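Local coordinates for secreted protein of unknown function DUF1311 (Pseudomonas putida, PDB 3GI7) that is of unknown function but, as a secreted member of the LprI family, may act in lysozyme inhibition, at residues Ala23-Lys27 with Asn93-Ala97; Ala30-Leu34 with Ser100-Ala104. All coordinates share one frame; numbering follows the deposited sequence. Where two conformers were deposited one is given.

Contact 1 (Ala23-Lys27 with Asn93-Ala97)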
loop_
_atom_site.group_PDB
_atom_site.type_symbol
_atom_site.label_atom_id
_atom_site.label_comp_id
_atom_site.label_asym_id
_atom_site.label_seq_id
_atom_site.Cartn_x
_atom_site.Cartn_y
_atom_site.Cartn_z
ATOM N N ALA A 23 -6.735 4.717 19.925
ATOM C CA ALA A 23 -7.349 4.533 18.600
ATOM C C ALA A 23 -7.996 5.846 18.138
ATOM O O ALA A 23 -7.799 6.248 16.992
ATOM C CB ALA A 23 -8.383 3.352 18.606
ATOM N N ALA A 24 -8.728 6.522 19.012
ATOM C CA ALA A 24 -9.352 7.813 18.651
ATOM C C ALA A 24 -8.300 8.868 18.413
ATOM O O ALA A 24 -8.337 9.628 17.434
ATOM C CB ALA A 24 -10.351 8.285 19.746
ATOM N N PHE A 25 -7.323 8.907 19.299
ATOM C CA PHE A 25 -6.268 9.905 19.173
ATOM C C PHE A 25 -5.449 9.727 17.878
ATOM O O PHE A 25 -5.151 10.689 17.174
ATOM C CB PHE A 25 -5.345 9.839 20.401
ATOM C CG PHE A 25 -4.331 10.929 20.430
ATOM C CD1 PHE A 25 -3.103 10.754 19.839
ATOM C CD2 PHE A 25 -4.611 12.132 21.057
ATOM C CE1 PHE A 25 -2.167 11.778 19.841
ATOM C CE2 PHE A 25 -3.650 13.156 21.100
ATOM C CZ PHE A 25 -2.445 12.970 20.478
ATOM N N ASN A 26 -5.080 8.492 17.560
ATOM C CA ASN A 26 -4.282 8.257 16.385
ATOM C C ASN A 26 -5.054 8.471 15.068
ATOM O O ASN A 26 -4.455 8.819 14.045
ATOM C CB ASN A 26 -3.630 6.879 16.484
ATOM C CG ASN A 26 -2.603 6.797 17.623
ATOM O OD1 ASN A 26 -1.818 7.743 17.886
ATOM N ND2 ASN A 26 -2.562 5.640 18.267
ATOM N N LYS A 27 -6.366 8.304 15.091
ATOM C CA LYS A 27 -7.198 8.713 13.959
ATOM C C LYS A 27 -7.068 10.221 13.735
ATOM O O LYS A 27 -6.943 10.672 12.594
ATOM C CB LYS A 27 -8.667 8.370 14.184
ATOM C CG LYS A 27 -9.589 9.059 13.106
ATOM C CD LYS A 27 -11.035 8.806 13.208
ATOM C CE LYS A 27 -11.671 9.500 14.360
ATOM N NZ LYS A 27 -13.109 9.074 14.419
ATOM N N ASN A 93 -11.927 3.538 13.992
ATOM C CA ASN A 93 -10.843 4.501 14.117
ATOM C C ASN A 93 -9.507 3.997 13.561
ATOM O O ASN A 93 -8.786 4.781 12.907
ATOM C CB ASN A 93 -10.720 4.998 15.563
ATOM C CG ASN A 93 -11.819 5.913 15.950
ATOM O OD1 ASN A 93 -12.446 6.522 15.091
ATOM N ND2 ASN A 93 -12.065 6.056 17.263
ATOM N N SER A 94 -9.188 2.720 13.759
ATOM C CA SER A 94 -7.967 2.107 13.190
ATOM C C SER A 94 -8.040 2.047 11.665
ATOM O O SER A 94 -7.038 2.302 10.993
ATOM C CB SER A 94 -7.726 0.691 13.733
ATOM O OG SER A 94 -7.685 0.763 15.146
ATOM N N CYS A 95 -9.206 1.738 11.142
ATOM C CA CYS A 95 -9.421 1.686 9.701
ATOM C C CYS A 95 -9.220 3.098 9.092
ATOM O O CYS A 95 -8.497 3.270 8.091
ATOM C CB CYS A 95 -10.808 1.126 9.420
ATOM S SG CYS A 95 -11.196 1.007 7.651
ATOM N N ILE A 96 -9.814 4.096 9.717
ATOM C CA ILE A 96 -9.720 5.481 9.239
ATOM C C ILE A 96 -8.259 5.878 9.264
ATOM O O ILE A 96 -7.751 6.464 8.287
ATOM C CB ILE A 96 -10.561 6.486 10.040
ATOM C CG1 ILE A 96 -12.090 6.251 9.919
ATOM C CG2 ILE A 96 -10.270 7.947 9.594
ATOM C CD1 ILE A 96 -12.668 6.303 8.488
ATOM N N ALA A 97 -7.557 5.557 10.359
ATOM C CA ALA A 97 -6.151 5.954 10.487
ATOM C C ALA A 97 -5.306 5.286 9.406
ATOM O O ALA A 97 -4.538 5.987 8.717
ATOM C CB ALA A 97 -5.576 5.661 11.905
HETATM O O HOH W 1 -6.564 4.869 15.091
HETATM O O HOH W 2 -13.666 8.748 17.775
#

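Contact 2 (Ala30-Leu34 with Ser100-Ala104)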
loop_
_atom_site.group_PDB
_atom_site.type_symbol
_atom_site.label_atom_id
_atom_site.label_comp_id
_atom_site.label_asym_id
_atom_site.label_seq_id
_atom_site.Cartn_x
_atom_site.Cartn_y
_atom_site.Cartn_z
ATOM N N ALA A 30 -3.609 10.929 12.250
ATOM C CA ALA A 30 -3.523 10.449 10.864
ATOM C C ALA A 30 -4.263 11.431 9.942
ATOM O O ALA A 30 -3.804 11.737 8.837
ATOM C CB ALA A 30 -4.107 9.044 10.766
ATOM N N GLU A 31 -5.403 11.919 10.381
ATOM C CA GLU A 31 -6.170 12.864 9.583
ATOM C C GLU A 31 -5.431 14.195 9.434
ATOM O O GLU A 31 -5.491 14.803 8.351
ATOM C CB GLU A 31 -7.620 13.060 10.104
ATOM C CG GLU A 31 -8.428 11.772 9.925
ATOM C CD GLU A 31 -9.927 11.874 10.079
ATOM O OE1 GLU A 31 -10.333 12.512 11.048
ATOM O OE2 GLU A 31 -10.671 11.295 9.213
ATOM N N ARG A 32 -4.759 14.658 10.493
ATOM C CA ARG A 32 -3.984 15.909 10.431
ATOM C C ARG A 32 -2.774 15.721 9.503
ATOM O O ARG A 32 -2.465 16.567 8.663
ATOM C CB ARG A 32 -3.465 16.354 11.813
ATOM C CG ARG A 32 -4.512 16.944 12.742
ATOM N N GLU A 33 -2.112 14.589 9.608
ATOM C CA GLU A 33 -0.989 14.307 8.688
ATOM C C GLU A 33 -1.451 14.206 7.218
ATOM O O GLU A 33 -0.765 14.659 6.313
ATOM C CB GLU A 33 -0.291 13.045 9.107
ATOM C CG GLU A 33 0.405 13.242 10.441
ATOM C CD GLU A 33 1.215 12.027 10.867
ATOM O OE1 GLU A 33 1.023 10.922 10.300
ATOM O OE2 GLU A 33 2.034 12.173 11.790
ATOM N N LEU A 34 -2.619 13.630 6.978
ATOM C CA LEU A 34 -3.143 13.567 5.625
ATOM C C LEU A 34 -3.431 14.957 5.091
ATOM O O LEU A 34 -3.062 15.282 3.970
ATOM C CB LEU A 34 -4.396 12.736 5.572
ATOM C CG LEU A 34 -5.161 12.729 4.248
ATOM C CD1 LEU A 34 -4.277 12.218 3.110
ATOM C CD2 LEU A 34 -6.441 11.870 4.365
ATOM N N SER A 100 -6.078 6.622 5.951
ATOM C CA SER A 100 -5.581 7.976 5.860
ATOM C C SER A 100 -4.052 7.978 5.655
ATOM O O SER A 100 -3.518 8.799 4.873
ATOM C CB SER A 100 -5.956 8.815 7.071
ATOM O OG SER A 100 -7.381 8.891 7.214
ATOM N N ASP A 101 -3.350 7.079 6.360
ATOM C CA ASP A 101 -1.886 6.958 6.212
ATOM C C ASP A 101 -1.536 6.557 4.805
ATOM O O ASP A 101 -0.577 7.106 4.239
ATOM C CB ASP A 101 -1.293 5.910 7.163
ATOM C CG ASP A 101 -1.326 6.326 8.620
ATOM O OD1 ASP A 101 -1.478 7.542 8.909
ATOM O OD2 ASP A 101 -1.144 5.383 9.462
ATOM N N GLU A 102 -2.258 5.572 4.265
ATOM C CA GLU A 102 -2.001 5.109 2.909
ATOM C C GLU A 102 -2.283 6.227 1.878
ATOM O O GLU A 102 -1.539 6.367 0.917
ATOM C CB GLU A 102 -2.780 3.831 2.588
ATOM C CG GLU A 102 -2.357 2.646 3.457
ATOM C CD GLU A 102 -3.377 1.525 3.430
ATOM O OE1 GLU A 102 -4.459 1.729 2.848
ATOM O OE2 GLU A 102 -3.078 0.424 3.939
ATOM N N ARG A 103 -3.338 7.010 2.086
ATOM C CA ARG A 103 -3.665 8.126 1.183
ATOM C C ARG A 103 -2.593 9.195 1.263
ATOM O O ARG A 103 -2.189 9.767 0.235
ATOM C CB ARG A 103 -5.045 8.731 1.475
ATOM C CG ARG A 103 -5.465 9.768 0.419
ATOM C CD ARG A 103 -5.673 9.146 -0.929
ATOM N NE ARG A 103 -6.188 10.134 -1.859
ATOM C CZ ARG A 103 -6.468 9.845 -3.131
ATOM N NH1 ARG A 103 -6.304 8.616 -3.601
ATOM N NH2 ARG A 103 -6.905 10.809 -3.918
ATOM N N ALA A 104 -2.080 9.451 2.460
ATOM C CA ALA A 104 -1.058 10.441 2.641
ATOM C C ALA A 104 0.195 10.038 1.876
ATOM O O ALA A 104 0.829 10.878 1.223
ATOM C CB ALA A 104 -0.744 10.675 4.134
HETATM O O HOH W 3 -1.841 10.003 7.635
HETATM O O HOH W 4 -9.488 10.718 6.779
HETATM O O HOH W 5 -0.494 8.838 11.068
#

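Contact 1 (Ala23-Lys27 with Asn93-Ala97)
Lys27 and Asn93 carry this contact between two nearly parallel helices whose local axes approach to 8.4 Å. The lysine sends CG anti to its own backbone N and then bends at chi3 (72°), which swings the ammonium group back to the amide of Asn93. Lys27 NZ donates to Asn93 OD1 at 2.7 Å, a short bond that arrives tilted 32° from the carbonyl plane. On the way the aliphatic chain lies beside Ile96, with Lys27 CG 3.7 Å from Ile96 CG2. This is the tight part of the packing, and the alanines beside it let the backbones come close: CB of Asn93 rests 3.5 Å from Ala23 O, its ND2 comes up to CA of Ala24, and CB of Ala97 meets CA of Lys27 at 4.0 Å.

The looser parts are held by water. Between the backbone carbonyls, one molecule donates to Ala23 O at 2.7 Å and weakly to Asn93 O; at the side-chain ends, another accepts from Asn93 ND2 and, weakly, from Lys27 NZ. Behind the contact, Cys95 is disulfide-bonded to Cys74 on helix 55-77, tying in the third helix. The whole belongs to a three-helix bundle in which helices 17-49 and 86-111 run nearly parallel, here crossing at a shallow 22°.

Contact 2 (Ala30-Leu34 with Ser100-Ala104)
Leu34 reaches across to Ser100, Arg103 and Ala104 with its two methyl branches. With CG anti to the backbone N (chi1 172°), the isobutyl group extends across the interface: Leu34 CD1 lies 3.6 Å from Ala104 N and also touches the aliphatic CG of Arg103, while Leu34 CD2 packs on CB of Ser100 at 4.1 Å. Ala104 closes the same spot from the other helix, its CB 4.0 Å from Leu34 CD1.

Ser100 is the second main element. Its hydroxyl, folded beside its own backbone N, is hydrogen-bonded to Ile96 O one turn earlier. A water donates to Ser100 OG and to Glu31 OE2, linking the two helices at 2.8 Å from each oxygen.

Ala30 is the third, its CB lying 4.1 Å from Ser100 CB and 3.6 Å from Asp101 OD1. Two waters donate to that carboxylate oxygen, one shared with Ala30 O and the other with Glu33 OE1. The latter probably eases the nearness of two carboxylates, since Glu33 OE1 and Asp101 OD1 are 4.4 Å apart.

Helix 55-77 packs against one flank: its Trp66 touches Leu34, Ser100 and Arg103, and its Glu63 forms a salt bridge with Arg103, which also pairs with Asp73 of a third subunit. Leu107, farther along helix 86-111, continues the packing against Leu34.

In the fold
Both contacts join helix 17-49 to helix 86-111, with centres about 10 Å apart. Along the chain the segments alternate: 23-27, then 30-34, then 93-97 and 100-104, so each helix advances by seven residues from contact 1 to contact 2, two turns on. The two helices therefore run side by side in the same direction, while helix 55-77 lies between them in sequence and touches both contacts. The sites abut directly, Ile96 packing on Glu31 and Ala97 on Ala30. The centre of contact 2, the more buried, lies about 4 Å from the centre of the folded chain, that of contact 1 about 10 Å. Both reach a second subunit, so this helix pair contributes to the assembly as well as to the three-helix core.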